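Long-range contact in tRNA (adenine(22)-N(1))-methyltransferase (Bacillus subtilis, PDB 6Q56), which catalyses the S-adenosyl-L-methionine-dependent methylation of N1 of the adenine at position 22 in tRNA: residues A[105-118]-A[131-143]. The protein carries 2 engineered substitutions. Numbering follows the deposited sequence.
Sequences LEAGKDKLTGKERL and EWLYKERYALIDE
Trp132 is pressed between two aliphatic groups. On one face of its indole lies Leu105, whose CB stands 3.4 Å from the centroid of the six-membered ring and only 9° off the ring normal, a CH-pi contact; CG of Glu136, from its own segment, lies over the rim of the opposite face. With CG anti to the backbone N (chi1 -175°), the indole is carried across to helix 98-107, and its NE1 donates to Glu106 OE1 at 2.7 Å. That bond is bent, 144° at the hydrogen, and uses the anti lone pair of the carboxylate oxygen. Lys135 NZ reaches the same OE1 from above the carboxylate plane, at 2.8 Å.

The pattern illustrates how a buried aromatic can be bordered by a shared salt-bridge network. Lys109 NZ meets Glu136 OE2 on its syn side at 2.7 Å and also pairs with Glu106 OE2; Lys135 likewise bridges both glutamates. The two lysines probably offset the repulsion between Glu106 OE1 and Glu136 OE2, 3.0 Å apart. With an alanine here instead of Trp132 the indole N-H is gone, and Glu106 OE1 would probably be left to Lys135, with a gap opened between Leu105 and Glu136.

CD1 of Leu118 and CD1 of Leu112 border the indole edge; the former continues over one face of Tyr138 and touches Leu133, the latter reaches the Tyr138 hydroxyl. Farther out, Ile141 CD1 covers one face of the Arg117 guanidinium, itself salt-bridged to Glu159. In the second shell, the Glu116 carboxylate takes the N-H groups of Thr113 and Gly114, beside an ST turn in which Thr113 OG1 accepts from Lys115 N.

Helices 98-107 and 127-135 thus pack together through Trp132 in a Rossmann-like methyltransferase fold, whose sheet, ordered 3-2-1-4-5-7-6, has the reversed strand 151-159 inserted between 117-122 and the edge strand 139-148.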
ATOM      1  N   LEU A 105       1.041  -3.903   9.474  1.00 32.09           N
ATOM      2  CA  LEU A 105       1.375  -5.274   9.117  1.00 39.81           C
ATOM      3  C   LEU A 105       2.290  -5.927  10.147  1.00 34.60           C
ATOM      4  O   LEU A 105       2.073  -7.058  10.540  1.00 36.33           O
ATOM      5  CB  LEU A 105       2.059  -5.334   7.755  1.00 29.18           C
ATOM      6  CG  LEU A 105       1.241  -5.333   6.462  1.00 27.23           C
ATOM      7  CD1 LEU A 105      -0.053  -6.110   6.563  1.00 31.28           C
ATOM      8  CD2 LEU A 105       0.998  -3.935   5.951  1.00 42.23           C
ATOM      9  N   GLU A 106       3.318  -5.210  10.571  1.00 37.76           N
ATOM     10  CA  GLU A 106       4.270  -5.742  11.536  1.00 38.29           C
ATOM     11  C   GLU A 106       3.656  -5.936  12.917  1.00 37.90           C
ATOM     12  O   GLU A 106       3.908  -6.932  13.570  1.00 40.52           O
ATOM     13  CB  GLU A 106       5.494  -4.839  11.625  1.00 36.85           C
ATOM     14  CG  GLU A 106       6.514  -5.248  12.674  1.00 44.25           C
ATOM     15  CD  GLU A 106       7.217  -6.551  12.355  1.00 37.43           C
ATOM     16  OE1 GLU A 106       7.228  -6.961  11.189  1.00 34.35           O
ATOM     17  OE2 GLU A 106       7.763  -7.164  13.281  1.00 44.85           O
ATOM     18  N   ALA A 107       2.849  -4.984  13.352  1.00 39.54           N
ATOM     19  CA  ALA A 107       2.224  -5.068  14.662  1.00 41.60           C
ATOM     20  C   ALA A 107       1.222  -6.208  14.750  1.00 38.14           C
ATOM     21  O   ALA A 107       1.006  -6.758  15.815  1.00 42.42           O
ATOM     22  CB  ALA A 107       1.551  -3.756  15.013  1.00 34.41           C
ATOM     23  N   GLY A 108       0.608  -6.557  13.632  1.00 32.52           N
ATOM     24  CA  GLY A 108      -0.374  -7.615  13.634  1.00 43.85           C
ATOM     25  C   GLY A 108      -0.061  -8.818  12.779  1.00 40.58           C
ATOM     26  O   GLY A 108      -0.967  -9.492  12.324  1.00 39.12           O
ATOM     27  N   LYS A 109       1.213  -9.101  12.561  1.00 39.94           N
ATOM     28  CA  LYS A 109       1.578 -10.243  11.742  1.00 39.58           C
ATOM     29  C   LYS A 109       1.251 -11.561  12.422  1.00 41.29           C
ATOM     30  O   LYS A 109       1.350 -12.606  11.808  1.00 46.27           O
ATOM     31  CB  LYS A 109       3.043 -10.196  11.339  1.00 40.33           C
ATOM     32  CG  LYS A 109       4.040 -10.205  12.472  1.00 45.81           C
ATOM     33  CD  LYS A 109       5.441 -10.158  11.897  1.00 48.11           C
ATOM     34  CE  LYS A 109       6.501 -10.104  12.972  1.00 51.63           C
ATOM     35  NZ  LYS A 109       7.846 -10.308  12.385  1.00 49.72           N
ATOM     36  N   ASP A 110       0.853 -11.498  13.686  1.00 56.75           N
ATOM     37  CA  ASP A 110       0.465 -12.683  14.438  1.00 55.00           C
ATOM     38  C   ASP A 110      -0.886 -13.157  13.929  1.00 57.17           C
ATOM     39  O   ASP A 110      -1.234 -14.327  14.045  1.00 61.03           O
ATOM     40  CB  ASP A 110       0.316 -12.362  15.915  1.00 45.05           C
ATOM     41  CG  ASP A 110       1.628 -12.044  16.583  1.00 67.73           C
ATOM     42  OD1 ASP A 110       2.677 -12.506  16.095  1.00 69.36           O
ATOM     43  OD2 ASP A 110       1.606 -11.334  17.608  1.00 63.17           O
ATOM     44  N   LYS A 111      -1.647 -12.226  13.370  1.00 47.68           N
ATOM     45  CA  LYS A 111      -2.967 -12.518  12.848  1.00 40.63           C
ATOM     46  C   LYS A 111      -2.900 -13.062  11.438  1.00 49.30           C
ATOM     47  O   LYS A 111      -3.914 -13.441  10.867  1.00 52.35           O
ATOM     48  CB  LYS A 111      -3.809 -11.249  12.843  1.00 44.39           C
ATOM     49  CG  LYS A 111      -3.980 -10.607  14.204  1.00 45.08           C
ATOM     50  CD  LYS A 111      -4.842 -11.463  15.100  1.00 45.78           C
ATOM     51  CE  LYS A 111      -5.010 -10.846  16.471  1.00 49.27           C
ATOM     52  NZ  LYS A 111      -5.892  -9.658  16.433  1.00 60.26           N
ATOM     53  N   LEU A 112      -1.705 -13.092  10.873  1.00 39.74           N
ATOM     54  CA  LEU A 112      -1.537 -13.572   9.514  1.00 48.39           C
ATOM     55  C   LEU A 112      -1.006 -14.982   9.425  1.00 54.39           C
ATOM     56  O   LEU A 112      -0.120 -15.371  10.167  1.00 54.52           O
ATOM     57  CB  LEU A 112      -0.577 -12.660   8.762  1.00 45.30           C
ATOM     58  CG  LEU A 112      -0.961 -11.189   8.746  1.00 43.48           C
ATOM     59  CD1 LEU A 112       0.156 -10.345   8.164  1.00 55.17           C
ATOM     60  CD2 LEU A 112      -2.244 -11.000   7.973  1.00 38.96           C
ATOM     61  N   THR A 113      -1.555 -15.739   8.490  1.00 56.49           N
ATOM     62  CA  THR A 113      -1.118 -17.095   8.252  1.00 56.48           C
ATOM     63  C   THR A 113      -0.022 -17.025   7.207  1.00 60.41           C
ATOM     64  O   THR A 113       0.887 -17.845   7.183  1.00 59.67           O
ATOM     65  CB  THR A 113      -2.250 -17.956   7.692  1.00 60.89           C
ATOM     66  OG1 THR A 113      -2.536 -17.546   6.354  1.00 65.47           O
ATOM     67  CG2 THR A 113      -3.489 -17.813   8.529  1.00 66.24           C
ATOM     68  N   GLY A 114      -0.132 -16.027   6.339  1.00 59.58           N
ATOM     69  CA  GLY A 114       0.830 -15.816   5.280  1.00 54.79           C
ATOM     70  C   GLY A 114       0.233 -16.019   3.906  1.00 54.74           C
ATOM     71  O   GLY A 114       0.751 -15.528   2.913  1.00 48.45           O
ATOM     72  N   LYS A 115      -0.873 -16.744   3.855  1.00 52.24           N
ATOM     73  CA  LYS A 115      -1.526 -17.041   2.594  1.00 47.71           C
ATOM     74  C   LYS A 115      -2.528 -15.987   2.170  1.00 47.65           C
ATOM     75  O   LYS A 115      -2.997 -15.993   1.037  1.00 48.58           O
ATOM     76  CB  LYS A 115      -2.219 -18.391   2.690  1.00 60.57           C
ATOM     77  CG  LYS A 115      -1.268 -19.516   3.028  1.00 61.73           C
ATOM     78  CD  LYS A 115      -0.163 -19.603   2.002  1.00 56.08           C
ATOM     79  CE  LYS A 115       0.798 -20.723   2.333  1.00 64.13           C
ATOM     80  NZ  LYS A 115       1.361 -20.545   3.695  1.00 56.97           N
ATOM     81  N   GLU A 116      -2.855 -15.082   3.076  1.00 38.51           N
ATOM     82  CA  GLU A 116      -3.799 -14.033   2.760  1.00 42.23           C
ATOM     83  C   GLU A 116      -3.195 -13.141   1.702  1.00 39.09           C
ATOM     84  O   GLU A 116      -2.014 -12.844   1.752  1.00 33.81           O
ATOM     85  CB  GLU A 116      -4.102 -13.186   3.992  1.00 41.99           C
ATOM     86  CG  GLU A 116      -4.533 -13.961   5.218  1.00 40.84           C
ATOM     87  CD  GLU A 116      -3.393 -14.228   6.169  1.00 47.33           C
ATOM     88  OE1 GLU A 116      -2.236 -13.954   5.813  1.00 55.03           O
ATOM     89  OE2 GLU A 116      -3.660 -14.707   7.280  1.00 53.24           O
ATOM     90  N   ARG A 117      -3.999 -12.708   0.744  1.00 34.87           N
ATOM     91  CA  ARG A 117      -3.494 -11.804  -0.270  1.00 40.15           C
ATOM     92  C   ARG A 117      -3.544 -10.402   0.313  1.00 37.76           C
ATOM     93  O   ARG A 117      -4.562  -9.982   0.846  1.00 32.93           O
ATOM     94  CB  ARG A 117      -4.317 -11.846  -1.552  1.00 34.30           C
ATOM     95  CG  ARG A 117      -3.979 -10.707  -2.491  1.00 28.63           C
ATOM     96  CD  ARG A 117      -4.725 -10.776  -3.803  1.00 30.93           C
ATOM     97  NE  ARG A 117      -4.237 -11.854  -4.641  1.00 38.27           N
ATOM     98  CZ  ARG A 117      -4.674 -12.103  -5.866  1.00 39.93           C
ATOM     99  NH1 ARG A 117      -5.607 -11.342  -6.405  1.00 34.75           N
ATOM    100  NH2 ARG A 117      -4.169 -13.111  -6.549  1.00 30.85           N
ATOM    101  N   LEU A 118      -2.434  -9.688   0.224  1.00 34.93           N
ATOM    102  CA  LEU A 118      -2.373  -8.336   0.736  1.00 34.84           C
ATOM    103  C   LEU A 118      -2.465  -7.361  -0.421  1.00 32.72           C
ATOM    104  O   LEU A 118      -1.730  -7.468  -1.385  1.00 36.66           O
ATOM    105  CB  LEU A 118      -1.084  -8.102   1.513  1.00 35.15           C
ATOM    106  CG  LEU A 118      -0.796  -9.013   2.704  1.00 42.19           C
ATOM    107  CD1 LEU A 118       0.544  -8.661   3.325  1.00 42.93           C
ATOM    108  CD2 LEU A 118      -1.894  -8.942   3.742  1.00 36.21           C
ATOM    109  N   GLU A 131       9.885  -3.221   1.905  1.00 29.21           N
ATOM    110  CA  GLU A 131      10.912  -3.692   2.814  1.00 30.83           C
ATOM    111  C   GLU A 131      10.310  -4.688   3.792  1.00 33.14           C
ATOM    112  O   GLU A 131      10.899  -5.714   4.075  1.00 30.76           O
ATOM    113  CB  GLU A 131      11.567  -2.527   3.547  1.00 31.84           C
ATOM    114  CG  GLU A 131      12.475  -1.693   2.663  1.00 36.42           C
ATOM    115  CD  GLU A 131      13.137  -0.552   3.401  1.00 37.14           C
ATOM    116  OE1 GLU A 131      12.741  -0.277   4.535  1.00 40.86           O
ATOM    117  OE2 GLU A 131      14.052   0.073   2.841  1.00 46.03           O
ATOM    118  N   TRP A 132       9.126  -4.379   4.300  1.00 36.56           N
ATOM    119  CA  TRP A 132       8.456  -5.267   5.232  1.00 34.83           C
ATOM    120  C   TRP A 132       8.062  -6.569   4.546  1.00 30.06           C
ATOM    121  O   TRP A 132       8.263  -7.638   5.087  1.00 34.77           O
ATOM    122  CB  TRP A 132       7.223  -4.605   5.830  1.00 31.69           C
ATOM    123  CG  TRP A 132       6.588  -5.444   6.856  1.00 32.34           C
ATOM    124  CD1 TRP A 132       6.884  -5.478   8.174  1.00 33.05           C
ATOM    125  CD2 TRP A 132       5.562  -6.407   6.648  1.00 31.09           C
ATOM    126  NE1 TRP A 132       6.099  -6.394   8.811  1.00 37.65           N
ATOM    127  CE2 TRP A 132       5.275  -6.981   7.892  1.00 33.09           C
ATOM    128  CE3 TRP A 132       4.852  -6.836   5.531  1.00 32.95           C
ATOM    129  CZ2 TRP A 132       4.312  -7.959   8.050  1.00 38.94           C
ATOM    130  CZ3 TRP A 132       3.899  -7.804   5.692  1.00 36.75           C
ATOM    131  CH2 TRP A 132       3.635  -8.355   6.939  1.00 35.09           C
ATOM    132  N   LEU A 133       7.502  -6.463   3.352  1.00 24.84           N
ATOM    133  CA  LEU A 133       7.082  -7.630   2.594  1.00 36.20           C
ATOM    134  C   LEU A 133       8.243  -8.578   2.336  1.00 35.66           C
ATOM    135  O   LEU A 133       8.128  -9.782   2.517  1.00 36.79           O
ATOM    136  CB  LEU A 133       6.486  -7.215   1.253  1.00 30.56           C
ATOM    137  CG  LEU A 133       5.103  -6.592   1.273  1.00 28.23           C
ATOM    138  CD1 LEU A 133       4.706  -6.216  -0.136  1.00 30.81           C
ATOM    139  CD2 LEU A 133       4.088  -7.533   1.886  1.00 31.14           C
ATOM    140  N   TYR A 134       9.363  -8.023   1.913  1.00 29.63           N
ATOM    141  CA  TYR A 134      10.539  -8.821   1.614  1.00 35.82           C
ATOM    142  C   TYR A 134      11.046  -9.568   2.844  1.00 34.05           C
ATOM    143  O   TYR A 134      11.738 -10.560   2.734  1.00 38.45           O
ATOM    144  CB  TYR A 134      11.643  -7.938   1.039  1.00 35.14           C
ATOM    145  CG  TYR A 134      12.811  -8.708   0.513  1.00 32.07           C
ATOM    146  CD1 TYR A 134      12.847  -9.134  -0.798  1.00 33.56           C
ATOM    147  CD2 TYR A 134      13.876  -9.018   1.328  1.00 29.61           C
ATOM    148  CE1 TYR A 134      13.917  -9.848  -1.283  1.00 37.63           C
ATOM    149  CE2 TYR A 134      14.949  -9.734   0.855  1.00 42.94           C
ATOM    150  CZ  TYR A 134      14.967 -10.142  -0.453  1.00 33.30           C
ATOM    151  OH  TYR A 134      16.035 -10.846  -0.927  1.00 42.12           O
ATOM    152  N   LYS A 135      10.845  -8.954   3.995  1.00 31.76           N
ATOM    153  CA  LYS A 135      11.350  -9.483   5.240  1.00 36.55           C
ATOM    154  C   LYS A 135      10.472 -10.584   5.775  1.00 34.56           C
ATOM    155  O   LYS A 135      10.954 -11.520   6.380  1.00 40.27           O
ATOM    156  CB  LYS A 135      11.485  -8.353   6.261  1.00 32.89           C
ATOM    157  CG  LYS A 135      11.558  -8.791   7.708  1.00 42.04           C
ATOM    158  CD  LYS A 135      11.757  -7.618   8.647  1.00 40.89           C
ATOM    159  CE  LYS A 135      10.463  -6.868   8.902  1.00 50.21           C
ATOM    160  NZ  LYS A 135       9.588  -7.547   9.886  1.00 39.85           N
ATOM    161  N   GLU A 136       9.167 -10.457   5.567  1.00 35.85           N
ATOM    162  CA  GLU A 136       8.223 -11.456   6.053  1.00 32.52           C
ATOM    163  C   GLU A 136       7.981 -12.518   4.991  1.00 29.80           C
ATOM    164  O   GLU A 136       7.026 -13.290   5.076  1.00 38.66           O
ATOM    165  CB  GLU A 136       6.899 -10.794   6.439  1.00 34.97           C
ATOM    166  CG  GLU A 136       7.028  -9.745   7.531  1.00 42.05           C
ATOM    167  CD  GLU A 136       7.533 -10.321   8.839  1.00 52.20           C
ATOM    168  OE1 GLU A 136       7.696 -11.557   8.922  1.00 39.53           O
ATOM    169  OE2 GLU A 136       7.767  -9.540   9.785  1.00 68.13           O
ATOM    170  N   ARG A 137       8.853 -12.553   3.990  1.00 40.05           N
ATOM    171  CA  ARG A 137       9.175 -13.282   2.698  1.00 43.24           C
ATOM    172  C   ARG A 137       8.127 -13.213   1.545  1.00 44.04           C
ATOM    173  O   ARG A 137       8.298 -13.824   0.490  1.00 54.90           O
ATOM    174  CB  ARG A 137       9.665 -14.750   2.906  1.00 45.35           C
ATOM    175  CG  ARG A 137      10.927 -14.867   3.746  1.00 49.50           C
ATOM    176  CD  ARG A 137      11.351 -16.317   3.913  1.00 50.05           C
ATOM    177  NE  ARG A 137      11.634 -16.958   2.632  1.00 45.70           N
ATOM    178  CZ  ARG A 137      12.828 -16.971   2.052  1.00 47.94           C
ATOM    179  NH1 ARG A 137      13.859 -16.377   2.637  1.00 48.12           N
ATOM    180  NH2 ARG A 137      12.995 -17.579   0.885  1.00 48.87           N
ATOM    181  N   TYR A 138       7.061 -12.460   1.790  1.00 39.57           N
ATOM    182  CA  TYR A 138       5.990 -12.294   0.818  1.00 34.35           C
ATOM    183  C   TYR A 138       6.548 -12.014  -0.572  1.00 38.95           C
ATOM    184  O   TYR A 138       7.691 -11.585  -0.725  1.00 33.45           O
ATOM    185  CB  TYR A 138       5.057 -11.157   1.240  1.00 38.20           C
ATOM    186  CG  TYR A 138       4.330 -11.416   2.541  1.00 34.82           C
ATOM    187  CD1 TYR A 138       3.111 -12.080   2.557  1.00 42.85           C
ATOM    188  CD2 TYR A 138       4.862 -10.994   3.751  1.00 37.59           C
ATOM    189  CE1 TYR A 138       2.443 -12.318   3.742  1.00 37.19           C
ATOM    190  CE2 TYR A 138       4.201 -11.227   4.942  1.00 41.88           C
ATOM    191  CZ  TYR A 138       2.991 -11.889   4.932  1.00 43.26           C
ATOM    192  OH  TYR A 138       2.329 -12.125   6.116  1.00 61.23           O
ATOM    193  N   ALA A 139       5.722 -12.263  -1.579  1.00 40.47           N
ATOM    194  CA  ALA A 139       6.094 -12.051  -2.953  1.00 32.21           C
ATOM    195  C   ALA A 139       5.119 -11.065  -3.578  1.00 36.21           C
ATOM    196  O   ALA A 139       3.911 -11.237  -3.498  1.00 33.26           O
ATOM    197  CB  ALA A 139       6.070 -13.359  -3.706  1.00 38.35           C
ATOM    198  N   LEU A 140       5.651 -10.027  -4.203  1.00 33.76           N
ATOM    199  CA  LEU A 140       4.816  -9.051  -4.865  1.00 30.67           C
ATOM    200  C   LEU A 140       4.350  -9.700  -6.140  1.00 27.05           C
ATOM    201  O   LEU A 140       5.162 -10.105  -6.957  1.00 33.55           O
ATOM    202  CB  LEU A 140       5.605  -7.789  -5.199  1.00 31.89           C
ATOM    203  CG  LEU A 140       5.678  -6.703  -4.140  1.00 32.37           C
ATOM    204  CD1 LEU A 140       6.823  -5.757  -4.453  1.00 40.35           C
ATOM    205  CD2 LEU A 140       4.362  -5.960  -4.062  1.00 32.95           C
ATOM    206  N   ILE A 141       3.049  -9.805  -6.327  1.00 28.08           N
ATOM    207  CA  ILE A 141       2.543 -10.422  -7.534  1.00 29.90           C
ATOM    208  C   ILE A 141       2.105  -9.388  -8.552  1.00 34.94           C
ATOM    209  O   ILE A 141       1.921  -9.707  -9.712  1.00 34.74           O
ATOM    210  CB  ILE A 141       1.422 -11.423  -7.244  1.00 34.79           C
ATOM    211  CG1 ILE A 141       0.249 -10.744  -6.548  1.00 28.83           C
ATOM    212  CG2 ILE A 141       1.961 -12.551  -6.391  1.00 40.77           C
ATOM    213  CD1 ILE A 141      -0.900 -11.683  -6.286  1.00 34.56           C
ATOM    214  N   ASP A 142       1.952  -8.146  -8.118  1.00 35.43           N
ATOM    215  CA  ASP A 142       1.579  -7.073  -9.027  1.00 31.71           C
ATOM    216  C   ASP A 142       1.608  -5.724  -8.345  1.00 29.70           C
ATOM    217  O   ASP A 142       1.483  -5.616  -7.135  1.00 32.25           O
ATOM    218  CB  ASP A 142       0.210  -7.300  -9.662  1.00 31.29           C
ATOM    219  CG  ASP A 142       0.013  -6.484 -10.940  1.00 36.56           C
ATOM    220  OD1 ASP A 142       0.987  -5.898 -11.438  1.00 38.33           O
ATOM    221  OD2 ASP A 142      -1.113  -6.431 -11.449  1.00 38.61           O
ATOM    222  N   GLU A 143       1.773  -4.702  -9.164  1.00 27.26           N
ATOM    223  CA  GLU A 143       1.810  -3.329  -8.722  1.00 32.88           C
ATOM    224  C   GLU A 143       1.187  -2.466  -9.786  1.00 30.78           C
ATOM    225  O   GLU A 143       1.308  -2.747 -10.967  1.00 35.29           O
ATOM    226  CB  GLU A 143       3.240  -2.839  -8.572  1.00 38.71           C
ATOM    227  CG  GLU A 143       4.056  -3.442  -7.457  1.00 32.59           C
ATOM    228  CD  GLU A 143       5.456  -2.868  -7.430  1.00 32.85           C
ATOM    229  OE1 GLU A 143       6.098  -2.814  -8.489  1.00 30.98           O
ATOM    230  OE2 GLU A 143       5.903  -2.465  -6.352  1.00 28.63           O
TER